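Local structure of aminoglycoside N(3)-acetyltransferase (Enterobacter cloacae, 6NP3) at residues 135-143 and 200-208; 169-179 and 255-266. The protein catalyses acetyl-CoA-dependent N(3)-acetylation of 2-deoxystreptamine antibiotics, and probably confers resistance to gentamicin, kanamycin, tobramycin, neomycin and apramycin. One frame throughout, in Å; residues are numbered along the deposited sequence. Where two conformers were deposited one is given.

Contact 1 (135-143 and 200-208); sequences HEMGAAYGP and VTTSDWDSN. With LLL ((2R,3R,4R,5R)-2-((1S,2S,3R,4S,6R)-4,6-diamino-3-((2R,3R,6S)-3-amino-6-(aminomethyl)-tetrahydro-2H-pyran-2-yloxy)-2-hydr oxycyclohexyloxy)-5-methyl-4-(methylamino)-tetrahydro-2H-pyran-3,5-diol), chain B.
CB of the preceding Ala140 lies over one face of the Tyr141 ring, 3.5 Å from its plane and nearer the rim than the centre, while CB of Ser207 comes in obliquely, 3.8 Å from Tyr141 CE2. Phe59 also meets this ring, edge to face. The second flat group, the carboxylate of Asp204, reaches up from the strand and is gripped through both oxygens. Asp204 OD2 accepts the backbone N-H of Ala140 at 2.9 Å through its syn lone pair, with an N-H...O angle of 149°, and takes a further bond from a water 2.6 Å away that in turn accepts from Gly138 N. Asp204 OD1 is met on its anti side by Trp205 N, so the carboxylate's rotation is fixed by three donors. The loop held in this way contains a type II beta turn, Glu136 to Ala139, laid against strand 196-205 of the two-stranded antiparallel hairpin; Gly138 takes the positive phi that the third position of such a turn requires. Before the glycine, the Met137 chain bends twice, at chi2 and chi3, which carries CE over Val200 O and to a tight 3.5 Å from Thr202 CG2, with its CG alongside Val200 CG1. Past the strand, Asp206 OD1 accepts Asn208 N in an Asx turn, just where the chain reaches the bound gentamicin. The drug's N12 donates to Tyr141 OH at 3.0 Å and to Ser207 OG at 2.8 Å, the serine oxygen being placed between its backbone N and carbonyl carbon (chi1 69°). Asn208 uses both ends of its amide: OD1 accepts from O52 of the drug at 2.7 Å, and ND2 donates almost straight, at 176°, to the ring oxygen O53.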
loop_
_atom_site.group_PDB
_atom_site.type_symbol
_atom_site.label_atom_id
_atom_site.label_comp_id
_atom_site.label_asym_id
_atom_site.label_seq_id
_atom_site.Cartn_x
_atom_site.Cartn_y
_atom_site.Cartn_z
ATOM N N HIS A 135 6.817 -12.034 3.069
ATOM C CA HIS A 135 7.074 -10.600 3.002
ATOM C C HIS A 135 8.331 -10.340 3.839
ATOM O O HIS A 135 8.277 -9.962 5.015
ATOM C CB HIS A 135 5.907 -9.753 3.461
ATOM C CG HIS A 135 6.008 -8.357 2.989
ATOM N ND1 HIS A 135 5.074 -7.405 3.312
ATOM C CD2 HIS A 135 6.896 -7.763 2.155
ATOM C CE1 HIS A 135 5.386 -6.277 2.704
ATOM N NE2 HIS A 135 6.499 -6.460 2.014
ATOM N N GLU A 136 9.477 -10.463 3.202
ATOM C CA GLU A 136 10.751 -10.469 3.907
ATOM C C GLU A 136 11.408 -9.103 3.893
ATOM O O GLU A 136 11.226 -8.301 2.973
ATOM C CB GLU A 136 11.682 -11.525 3.294
ATOM C CG GLU A 136 11.149 -12.930 3.605
ATOM C CD GLU A 136 11.741 -14.029 2.750
ATOM O OE1 GLU A 136 12.636 -13.745 1.937
ATOM O OE2 GLU A 136 11.297 -15.186 2.891
ATOM N N MET A 137 12.189 -8.857 4.935
ATOM C CA MET A 137 13.062 -7.701 4.931
ATOM C C MET A 137 13.925 -7.737 3.680
ATOM O O MET A 137 14.447 -8.781 3.284
ATOM C CB MET A 137 13.905 -7.690 6.208
ATOM C CG MET A 137 13.047 -7.424 7.436
ATOM S SD MET A 137 12.613 -5.680 7.634
ATOM C CE MET A 137 14.141 -5.082 8.298
ATOM N N GLY A 138 14.030 -6.593 3.028
ATOM C CA GLY A 138 14.739 -6.501 1.781
ATOM C C GLY A 138 13.861 -6.626 0.557
ATOM O O GLY A 138 14.364 -6.451 -0.561
ATOM N N ALA A 139 12.571 -6.919 0.742
ATOM C CA ALA A 139 11.607 -7.087 -0.334
ATOM C C ALA A 139 10.324 -6.341 0.027
ATOM O O ALA A 139 9.234 -6.906 0.113
ATOM C CB ALA A 139 11.322 -8.563 -0.601
ATOM N N ALA A 140 10.432 -5.029 0.198
ATOM C CA ALA A 140 9.296 -4.273 0.709
ATOM C C ALA A 140 8.156 -4.193 -0.301
ATOM O O ALA A 140 7.012 -4.551 0.016
ATOM C CB ALA A 140 9.740 -2.886 1.145
ATOM N N TYR A 141 8.448 -3.692 -1.520
ATOM C CA TYR A 141 7.436 -3.462 -2.543
ATOM C C TYR A 141 7.789 -4.075 -3.876
ATOM O O TYR A 141 7.014 -3.920 -4.824
ATOM C CB TYR A 141 7.198 -1.956 -2.765
ATOM C CG TYR A 141 7.033 -1.235 -1.447
ATOM C CD1 TYR A 141 5.880 -1.390 -0.685
ATOM C CD2 TYR A 141 8.053 -0.471 -0.914
ATOM C CE1 TYR A 141 5.734 -0.774 0.539
ATOM C CE2 TYR A 141 7.905 0.148 0.320
ATOM C CZ TYR A 141 6.744 -0.020 1.035
ATOM O OH TYR A 141 6.599 0.558 2.273
ATOM N N GLY A 142 8.896 -4.791 -3.967
ATOM C CA GLY A 142 9.333 -5.297 -5.234
ATOM C C GLY A 142 9.061 -6.769 -5.405
ATOM O O GLY A 142 8.132 -7.325 -4.804
ATOM N N PRO A 143 9.881 -7.435 -6.231
ATOM C CA PRO A 143 9.730 -8.879 -6.414
ATOM C C PRO A 143 9.657 -9.592 -5.073
ATOM O O PRO A 143 10.354 -9.249 -4.120
ATOM C CB PRO A 143 10.965 -9.272 -7.239
ATOM C CG PRO A 143 11.269 -8.003 -8.032
ATOM C CD PRO A 143 10.940 -6.873 -7.105
ATOM N N VAL A 200 16.454 -7.120 12.858
ATOM C CA VAL A 200 16.920 -7.412 11.507
ATOM C C VAL A 200 17.261 -6.085 10.843
ATOM O O VAL A 200 16.421 -5.175 10.787
ATOM C CB VAL A 200 15.863 -8.175 10.691
ATOM C CG1 VAL A 200 16.358 -8.379 9.254
ATOM C CG2 VAL A 200 15.514 -9.498 11.353
ATOM N N THR A 201 18.500 -5.962 10.383
ATOM C CA THR A 201 18.949 -4.821 9.602
ATOM C C THR A 201 18.995 -5.226 8.137
ATOM O O THR A 201 19.478 -6.312 7.797
ATOM C CB THR A 201 20.327 -4.358 10.076
ATOM O OG1 THR A 201 20.254 -4.066 11.477
ATOM C CG2 THR A 201 20.772 -3.115 9.329
ATOM N N THR A 202 18.449 -4.370 7.279
ATOM C CA THR A 202 18.396 -4.677 5.860
ATOM C C THR A 202 18.618 -3.411 5.058
ATOM O O THR A 202 18.486 -2.305 5.568
ATOM C CB THR A 202 17.021 -5.254 5.481
ATOM O OG1 THR A 202 17.090 -5.858 4.187
ATOM C CG2 THR A 202 15.924 -4.171 5.459
ATOM N N SER A 203 18.921 -3.579 3.776
ATOM C CA SER A 203 18.806 -2.486 2.821
ATOM C C SER A 203 17.671 -2.780 1.848
ATOM O O SER A 203 17.281 -3.928 1.666
ATOM C CB SER A 203 20.125 -2.263 2.074
ATOM O OG SER A 203 20.424 -3.341 1.226
ATOM N N ASP A 204 17.138 -1.732 1.232
ATOM C CA ASP A 204 16.098 -1.883 0.221
ATOM C C ASP A 204 16.101 -0.608 -0.605
ATOM O O ASP A 204 16.798 0.352 -0.285
ATOM C CB ASP A 204 14.722 -2.172 0.855
ATOM C CG ASP A 204 13.834 -3.063 -0.011
ATOM O OD1 ASP A 204 14.038 -3.096 -1.264
ATOM O OD2 ASP A 204 12.929 -3.699 0.576
ATOM N N TRP A 205 15.324 -0.611 -1.677
ATOM C CA TRP A 205 15.164 0.617 -2.443
ATOM C C TRP A 205 14.557 1.723 -1.587
ATOM O O TRP A 205 13.674 1.473 -0.758
ATOM C CB TRP A 205 14.310 0.356 -3.690
ATOM C CG TRP A 205 14.833 -0.803 -4.489
ATOM C CD1 TRP A 205 14.253 -2.007 -4.645
ATOM C CD2 TRP A 205 16.083 -0.868 -5.178
ATOM N NE1 TRP A 205 15.035 -2.819 -5.419
ATOM C CE2 TRP A 205 16.170 -2.136 -5.760
ATOM C CE3 TRP A 205 17.133 0.024 -5.364
ATOM C CZ2 TRP A 205 17.269 -2.536 -6.505
ATOM C CZ3 TRP A 205 18.231 -0.394 -6.099
ATOM C CH2 TRP A 205 18.285 -1.652 -6.653
ATOM N N ASP A 206 14.983 2.958 -1.821
ATOM C CA ASP A 206 14.422 4.094 -1.097
ATOM C C ASP A 206 12.987 4.315 -1.563
ATOM O O ASP A 206 12.754 4.660 -2.726
ATOM C CB ASP A 206 15.304 5.311 -1.347
ATOM C CG ASP A 206 14.969 6.479 -0.473
ATOM O OD1 ASP A 206 13.894 6.472 0.177
ATOM O OD2 ASP A 206 15.855 7.397 -0.432
ATOM N N SER A 207 12.019 4.119 -0.659
ATOM C CA SER A 207 10.620 4.358 -1.011
ATOM C C SER A 207 10.219 5.821 -0.906
ATOM O O SER A 207 9.054 6.148 -1.152
ATOM C CB SER A 207 9.664 3.479 -0.202
ATOM O OG SER A 207 9.652 3.867 1.148
ATOM N N ASN A 208 11.161 6.696 -0.543
ATOM C CA ASN A 208 10.949 8.136 -0.520
ATOM C C ASN A 208 11.690 8.858 -1.644
ATOM O O ASN A 208 12.057 10.029 -1.508
ATOM C CB ASN A 208 11.319 8.708 0.842
ATOM C CG ASN A 208 10.303 8.370 1.873
ATOM O OD1 ASN A 208 9.111 8.615 1.688
ATOM N ND2 ASN A 208 10.743 7.773 2.941
HETATM C C11 LLL B . 5.059 9.759 1.355
HETATM O O11 LLL B . 4.855 8.440 0.785
HETATM C C21 LLL B . 3.748 10.524 1.197
HETATM N N21 LLL B . 2.682 9.670 1.709
HETATM C C31 LLL B . 3.446 10.738 -0.240
HETATM C C41 LLL B . 4.576 11.553 -0.849
HETATM C C51 LLL B . 5.880 10.797 -0.624
HETATM O O51 LLL B . 6.076 10.542 0.739
HETATM C C61 LLL B . 7.056 11.615 -1.111
HETATM N N61 LLL B . 8.278 10.853 -0.861
HETATM C C12 LLL B . 6.329 4.712 2.091
HETATM N N12 LLL B . 7.127 3.525 2.369
HETATM C C22 LLL B . 6.186 4.948 0.588
HETATM C C32 LLL B . 5.282 6.150 0.397
HETATM N N32 LLL B . 5.100 6.393 -1.037
HETATM C C42 LLL B . 5.839 7.429 1.022
HETATM C C52 LLL B . 6.130 7.180 2.503
HETATM O O52 LLL B . 6.816 8.300 3.014
HETATM C C62 LLL B . 6.978 5.945 2.731
HETATM O O62 LLL B . 7.057 5.714 4.126
HETATM C C13 LLL B . 8.357 5.553 4.696
HETATM C C23 LLL B . 8.191 4.613 5.888
HETATM O O23 LLL B . 7.575 3.428 5.428
HETATM C C33 LLL B . 7.262 5.237 6.945
HETATM N N33 LLL B . 7.203 4.366 8.140
HETATM C C43 LLL B . 7.809 6.632 7.317
HETATM O O43 LLL B . 9.011 6.421 8.029
HETATM C C53 LLL B . 8.060 7.464 6.055
HETATM O O53 LLL B . 8.906 6.810 5.137
HETATM C C83 LLL B . 6.795 7.384 8.188
HETATM C C93 LLL B . 5.803 4.049 8.493
HETATM O O HOH W 1 12.829 -4.021 3.181
#

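Contact 2 (169-179 and 255-266); sequences ALHYAEAVARI and VSFGIEWLEARH. With LLL ((2R,3R,4R,5R)-2-((1S,2S,3R,4S,6R)-4,6-diamino-3-((2R,3R,6S)-3-amino-6-(aminomethyl)-tetrahydro-2H-pyran-2-yloxy)-2-hydr oxycyclohexyloxy)-5-methyl-4-(methylamino)-tetrahydro-2H-pyran-3,5-diol), chain B.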
loop_
_atom_site.group_PDB
_atom_site.type_symbol
_atom_site.label_atom_id
_atom_site.label_comp_id
_atom_site.label_asym_id
_atom_site.label_seq_id
_atom_site.Cartn_x
_atom_site.Cartn_y
_atom_site.Cartn_z
ATOM N N ALA A 169 1.693 0.581 -5.371
ATOM C CA ALA A 169 2.156 -0.439 -6.287
ATOM C C ALA A 169 3.248 0.059 -7.219
ATOM O O ALA A 169 4.043 -0.760 -7.705
ATOM C CB ALA A 169 1.018 -1.018 -7.099
ATOM N N LEU A 170 3.299 1.363 -7.507
ATOM C CA LEU A 170 4.357 1.882 -8.366
ATOM C C LEU A 170 5.744 1.774 -7.748
ATOM O O LEU A 170 6.730 1.874 -8.487
ATOM C CB LEU A 170 4.047 3.307 -8.813
ATOM C CG LEU A 170 3.102 3.396 -10.010
ATOM C CD1 LEU A 170 2.612 4.804 -10.206
ATOM C CD2 LEU A 170 3.816 2.884 -11.251
ATOM N N HIS A 171 5.862 1.573 -6.436
ATOM C CA HIS A 171 7.172 1.213 -5.899
ATOM C C HIS A 171 7.708 -0.087 -6.486
ATOM O O HIS A 171 8.936 -0.280 -6.470
ATOM C CB HIS A 171 7.170 1.218 -4.370
ATOM C CG HIS A 171 6.882 2.561 -3.778
ATOM N ND1 HIS A 171 7.670 3.662 -4.023
ATOM C CD2 HIS A 171 5.908 2.982 -2.936
ATOM C CE1 HIS A 171 7.191 4.701 -3.362
ATOM N NE2 HIS A 171 6.121 4.315 -2.693
ATOM N N TYR A 172 6.856 -0.980 -6.993
ATOM C CA TYR A 172 7.377 -2.156 -7.689
ATOM C C TYR A 172 8.119 -1.738 -8.952
ATOM O O TYR A 172 9.183 -2.281 -9.271
ATOM C CB TYR A 172 6.223 -3.116 -8.005
ATOM C CG TYR A 172 6.675 -4.369 -8.709
ATOM C CD1 TYR A 172 6.949 -4.366 -10.058
ATOM C CD2 TYR A 172 6.870 -5.547 -8.027
ATOM C CE1 TYR A 172 7.420 -5.492 -10.712
ATOM C CE2 TYR A 172 7.308 -6.680 -8.682
ATOM C CZ TYR A 172 7.587 -6.647 -10.026
ATOM O OH TYR A 172 8.060 -7.788 -10.655
ATOM N N ALA A 173 7.549 -0.797 -9.700
ATOM C CA ALA A 173 8.224 -0.330 -10.903
ATOM C C ALA A 173 9.597 0.231 -10.573
ATOM O O ALA A 173 10.564 0.033 -11.318
ATOM C CB ALA A 173 7.390 0.729 -11.599
ATOM N N GLU A 174 9.692 0.977 -9.484
ATOM C CA GLU A 174 10.966 1.543 -9.078
ATOM C C GLU A 174 11.966 0.445 -8.756
ATOM O O GLU A 174 13.146 0.548 -9.102
ATOM C CB GLU A 174 10.748 2.463 -7.872
ATOM C CG GLU A 174 9.926 3.698 -8.141
ATOM C CD GLU A 174 9.790 4.614 -6.985
ATOM O OE1 GLU A 174 9.604 5.809 -7.244
ATOM O OE2 GLU A 174 9.801 4.166 -5.830
ATOM N N ALA A 175 11.508 -0.608 -8.072
ATOM C CA ALA A 175 12.382 -1.697 -7.673
ATOM C C ALA A 175 12.968 -2.403 -8.874
ATOM O O ALA A 175 14.162 -2.717 -8.870
ATOM C CB ALA A 175 11.601 -2.687 -6.832
ATOM N N VAL A 176 12.183 -2.591 -9.934
ATOM C CA VAL A 176 12.666 -3.376 -11.063
ATOM C C VAL A 176 13.231 -2.533 -12.199
ATOM O O VAL A 176 13.826 -3.092 -13.140
ATOM C CB VAL A 176 11.624 -4.371 -11.611
ATOM C CG1 VAL A 176 11.130 -5.306 -10.502
ATOM C CG2 VAL A 176 10.459 -3.666 -12.298
ATOM N N ALA A 177 13.092 -1.222 -12.143
ATOM C CA ALA A 177 13.520 -0.392 -13.258
ATOM C C ALA A 177 15.024 -0.512 -13.491
ATOM O O ALA A 177 15.829 -0.398 -12.568
ATOM C CB ALA A 177 13.150 1.060 -12.988
ATOM N N ARG A 178 15.404 -0.681 -14.760
ATOM C CA ARG A 178 16.802 -0.867 -15.148
ATOM C C ARG A 178 17.415 0.503 -15.422
ATOM O O ARG A 178 17.597 0.932 -16.565
ATOM C CB ARG A 178 16.879 -1.744 -16.389
ATOM C CG ARG A 178 16.398 -3.135 -16.173
ATOM C CD ARG A 178 16.204 -3.869 -17.477
ATOM N NE ARG A 178 15.878 -5.270 -17.272
ATOM C CZ ARG A 178 15.571 -6.112 -18.245
ATOM N NH1 ARG A 178 15.515 -5.716 -19.499
ATOM N NH2 ARG A 178 15.331 -7.365 -17.947
ATOM N N ILE A 179 17.650 1.236 -14.340
ATOM C CA ILE A 179 18.129 2.608 -14.423
ATOM C C ILE A 179 19.304 2.769 -13.481
ATOM O O ILE A 179 19.443 2.047 -12.491
ATOM C CB ILE A 179 17.044 3.652 -14.100
ATOM C CG1 ILE A 179 16.503 3.476 -12.673
ATOM C CG2 ILE A 179 15.945 3.571 -15.136
ATOM C CD1 ILE A 179 15.426 4.519 -12.322
ATOM N N VAL A 255 1.830 -0.208 -13.573
ATOM C CA VAL A 255 3.197 -0.593 -13.233
ATOM C C VAL A 255 4.031 -0.794 -14.485
ATOM O O VAL A 255 5.184 -0.339 -14.557
ATOM C CB VAL A 255 3.197 -1.811 -12.288
ATOM C CG1 VAL A 255 4.601 -2.374 -12.129
ATOM C CG2 VAL A 255 2.630 -1.381 -10.934
ATOM N N SER A 256 3.498 -1.462 -15.504
ATOM C CA SER A 256 4.250 -1.569 -16.748
ATOM C C SER A 256 4.558 -0.183 -17.321
ATOM O O SER A 256 5.692 0.102 -17.746
ATOM C CB SER A 256 3.462 -2.411 -17.742
ATOM O OG SER A 256 3.378 -3.753 -17.300
ATOM N N PHE A 257 3.559 0.701 -17.321
ATOM C CA PHE A 257 3.764 2.063 -17.786
ATOM C C PHE A 257 4.870 2.724 -16.991
ATOM O O PHE A 257 5.725 3.427 -17.555
ATOM C CB PHE A 257 2.454 2.832 -17.660
ATOM C CG PHE A 257 2.557 4.294 -18.007
ATOM C CD1 PHE A 257 2.901 5.221 -17.046
ATOM C CD2 PHE A 257 2.292 4.742 -19.286
ATOM C CE1 PHE A 257 2.990 6.561 -17.344
ATOM C CE2 PHE A 257 2.398 6.097 -19.579
ATOM C CZ PHE A 257 2.698 6.992 -18.610
ATOM N N GLY A 258 4.903 2.493 -15.681
ATOM C CA GLY A 258 5.903 3.149 -14.853
ATOM C C GLY A 258 7.312 2.633 -15.068
ATOM O O GLY A 258 8.280 3.413 -15.056
ATOM N N ILE A 259 7.460 1.330 -15.311
ATOM C CA ILE A 259 8.764 0.781 -15.681
ATOM C C ILE A 259 9.259 1.444 -16.963
ATOM O O ILE A 259 10.418 1.867 -17.071
ATOM C CB ILE A 259 8.685 -0.751 -15.825
ATOM C CG1 ILE A 259 8.342 -1.385 -14.472
ATOM C CG2 ILE A 259 9.977 -1.325 -16.407
ATOM C CD1 ILE A 259 7.910 -2.834 -14.595
ATOM N N GLU A 260 8.398 1.471 -17.980
ATOM C CA GLU A 260 8.756 2.111 -19.243
ATOM C C GLU A 260 9.088 3.586 -19.039
ATOM O O GLU A 260 10.026 4.111 -19.658
ATOM C CB GLU A 260 7.622 1.937 -20.254
ATOM C CG GLU A 260 7.370 0.512 -20.643
ATOM C CD GLU A 260 6.150 0.326 -21.531
ATOM O OE1 GLU A 260 5.641 1.315 -22.094
ATOM O OE2 GLU A 260 5.697 -0.829 -21.666
ATOM N N TRP A 261 8.332 4.275 -18.192
ATOM C CA TRP A 261 8.504 5.706 -17.980
ATOM C C TRP A 261 9.877 5.988 -17.392
ATOM O O TRP A 261 10.607 6.870 -17.868
ATOM C CB TRP A 261 7.396 6.187 -17.039
ATOM C CG TRP A 261 7.237 7.642 -16.815
ATOM C CD1 TRP A 261 6.313 8.450 -17.413
ATOM C CD2 TRP A 261 7.949 8.465 -15.886
ATOM N NE1 TRP A 261 6.416 9.728 -16.932
ATOM C CE2 TRP A 261 7.419 9.767 -15.998
ATOM C CE3 TRP A 261 8.999 8.238 -14.983
ATOM C CZ2 TRP A 261 7.883 10.827 -15.231
ATOM C CZ3 TRP A 261 9.458 9.293 -14.224
ATOM C CH2 TRP A 261 8.904 10.572 -14.359
ATOM N N LEU A 262 10.249 5.240 -16.351
ATOM C CA LEU A 262 11.557 5.388 -15.733
ATOM C C LEU A 262 12.672 5.030 -16.705
ATOM O O LEU A 262 13.676 5.749 -16.801
ATOM C CB LEU A 262 11.652 4.516 -14.483
ATOM C CG LEU A 262 10.809 5.011 -13.313
ATOM C CD1 LEU A 262 10.648 3.902 -12.289
ATOM C CD2 LEU A 262 11.383 6.277 -12.676
ATOM N N GLU A 263 12.537 3.920 -17.430
ATOM C CA GLU A 263 13.623 3.468 -18.306
ATOM C C GLU A 263 13.801 4.360 -19.531
ATOM O O GLU A 263 14.918 4.474 -20.057
ATOM C CB GLU A 263 13.395 2.014 -18.720
ATOM C CG GLU A 263 13.607 1.092 -17.517
ATOM C CD GLU A 263 13.314 -0.389 -17.704
ATOM O OE1 GLU A 263 12.905 -0.822 -18.795
ATOM O OE2 GLU A 263 13.470 -1.143 -16.707
ATOM N N ALA A 264 12.735 5.051 -19.945
ATOM C CA ALA A 264 12.849 6.012 -21.033
ATOM C C ALA A 264 13.584 7.271 -20.594
ATOM O O ALA A 264 14.189 7.960 -21.428
ATOM C CB ALA A 264 11.463 6.382 -21.574
ATOM N N ARG A 265 13.565 7.589 -19.303
ATOM C CA ARG A 265 14.098 8.858 -18.822
ATOM C C ARG A 265 15.477 8.755 -18.203
ATOM O O ARG A 265 16.152 9.784 -18.071
ATOM C CB ARG A 265 13.166 9.488 -17.785
ATOM C CG ARG A 265 11.950 10.063 -18.402
ATOM C CD ARG A 265 10.850 10.364 -17.425
ATOM N NE ARG A 265 9.745 11.002 -18.140
ATOM C CZ ARG A 265 8.965 10.393 -19.030
ATOM N NH1 ARG A 265 7.999 11.069 -19.632
ATOM N NH2 ARG A 265 9.138 9.112 -19.324
ATOM N N HIS A 266 15.920 7.560 -17.835
ATOM C CA HIS A 266 17.136 7.407 -17.054
ATOM C C HIS A 266 18.011 6.321 -17.661
ATOM O O HIS A 266 17.545 5.211 -17.929
ATOM C CB HIS A 266 16.761 7.160 -15.592
ATOM C CG HIS A 266 15.900 8.245 -15.023
ATOM N ND1 HIS A 266 16.369 9.525 -14.804
ATOM C CD2 HIS A 266 14.594 8.263 -14.673
ATOM C CE1 HIS A 266 15.394 10.275 -14.327
ATOM N NE2 HIS A 266 14.303 9.532 -14.234
HETATM C C11 LLL B . 5.059 9.759 1.355
HETATM O O11 LLL B . 4.855 8.440 0.785
HETATM C C21 LLL B . 3.748 10.524 1.197
HETATM N N21 LLL B . 2.682 9.670 1.709
HETATM C C31 LLL B . 3.446 10.738 -0.240
HETATM C C41 LLL B . 4.576 11.553 -0.849
HETATM C C51 LLL B . 5.880 10.797 -0.624
HETATM O O51 LLL B . 6.076 10.542 0.739
HETATM C C61 LLL B . 7.056 11.615 -1.111
HETATM N N61 LLL B . 8.278 10.853 -0.861
HETATM C C12 LLL B . 6.329 4.712 2.091
HETATM N N12 LLL B . 7.127 3.525 2.369
HETATM C C22 LLL B . 6.186 4.948 0.588
HETATM C C32 LLL B . 5.282 6.150 0.397
HETATM N N32 LLL B . 5.100 6.393 -1.037
HETATM C C42 LLL B . 5.839 7.429 1.022
HETATM C C52 LLL B . 6.130 7.180 2.503
HETATM O O52 LLL B . 6.816 8.300 3.014
HETATM C C62 LLL B . 6.978 5.945 2.731
HETATM O O62 LLL B . 7.057 5.714 4.126
HETATM C C13 LLL B . 8.357 5.553 4.696
HETATM C C23 LLL B . 8.191 4.613 5.888
HETATM O O23 LLL B . 7.575 3.428 5.428
HETATM C C33 LLL B . 7.262 5.237 6.945
HETATM N N33 LLL B . 7.203 4.366 8.140
HETATM C C43 LLL B . 7.809 6.632 7.317
HETATM O O43 LLL B . 9.011 6.421 8.029
HETATM C C53 LLL B . 8.060 7.464 6.055
HETATM O O53 LLL B . 8.906 6.810 5.137
HETATM C C83 LLL B . 6.795 7.384 8.188
HETATM C C93 LLL B . 5.803 4.049 8.493
#
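Helices 170-176 and 255-265 run in broadly the same direction and cross at -40°; their axes approach to 8.3 Å, and the nearest CA atoms, of Ala173 and Ile259, are 4.9 Å apart. Small residues make this closeness possible. Ala173 CB points into the second helix and lies 3.7 Å from Ile259 CG1, and the bare backbone of Gly258 gives room to both that methyl and Leu170 CD2. Toward one end of the crossing Val255 spreads its two methyls: CG2 rests on Ala169 O, and CG1 meets the Tyr172 ring obliquely, 3.7 Å from CD1, the two side chains crossing at about a right angle. Toward the other, Val176 CG2 presses on Ile259 CD1 at 3.5 Å, and Leu262 CD1 fills the corner beside Ala177 CB. The two helices follow neighbouring antiparallel strands of the seven-stranded mixed sheet, 156-160 and 244-250. Where the first helix gives way to the inverse gamma turn centred on Arg178, the extended Glu263 side chain crosses over, and its OE2 accepts Arg178 N at 2.8 Å with an angle of 165°; it is the backbone amide, and not the guanidinium, that is bound. Ile179 holds CG1 between its backbone N and carbonyl carbon (chi1 60°), which leaves CG2 to pack 3.7 Å from His266 CB; the far end of that histidine, NE2, bonds to Tyr214. On the side of helix 170-176 turned from this packing, His171 ND1 donates to Glu174 OE2 at 2.8 Å, in the ring plane but from above the carboxylate plane, a bond that probably helps to set the orientation of the imidazole, with Glu174 in the second shell. His171 NE2 accepts from gentamicin N32, the amine at the position this enzyme acetylates.

The two contacts interleave along the chain, in the order 135-143, 169-179, 200-208, 255-266, and their centres lie 16 Å apart. They meet where helix 170-176 abuts contact 1: the rings of Tyr141 and His171 come together with planes at about 40°, Ser207 O lies 3.2 Å from His171 CE1, and Trp205 packs on Ala175. Contact 1 joins a loop to the two-stranded hairpin, whereas contact 2 is helix packing beside the main mixed sheet. Both supply residues to the gentamicin pocket: contact 1 binds amine N12 and hydroxyl O52 of the deoxystreptamine ring, and contact 2 binds amine N32, with Asp118 and Glu68 adding further bonds to the drug.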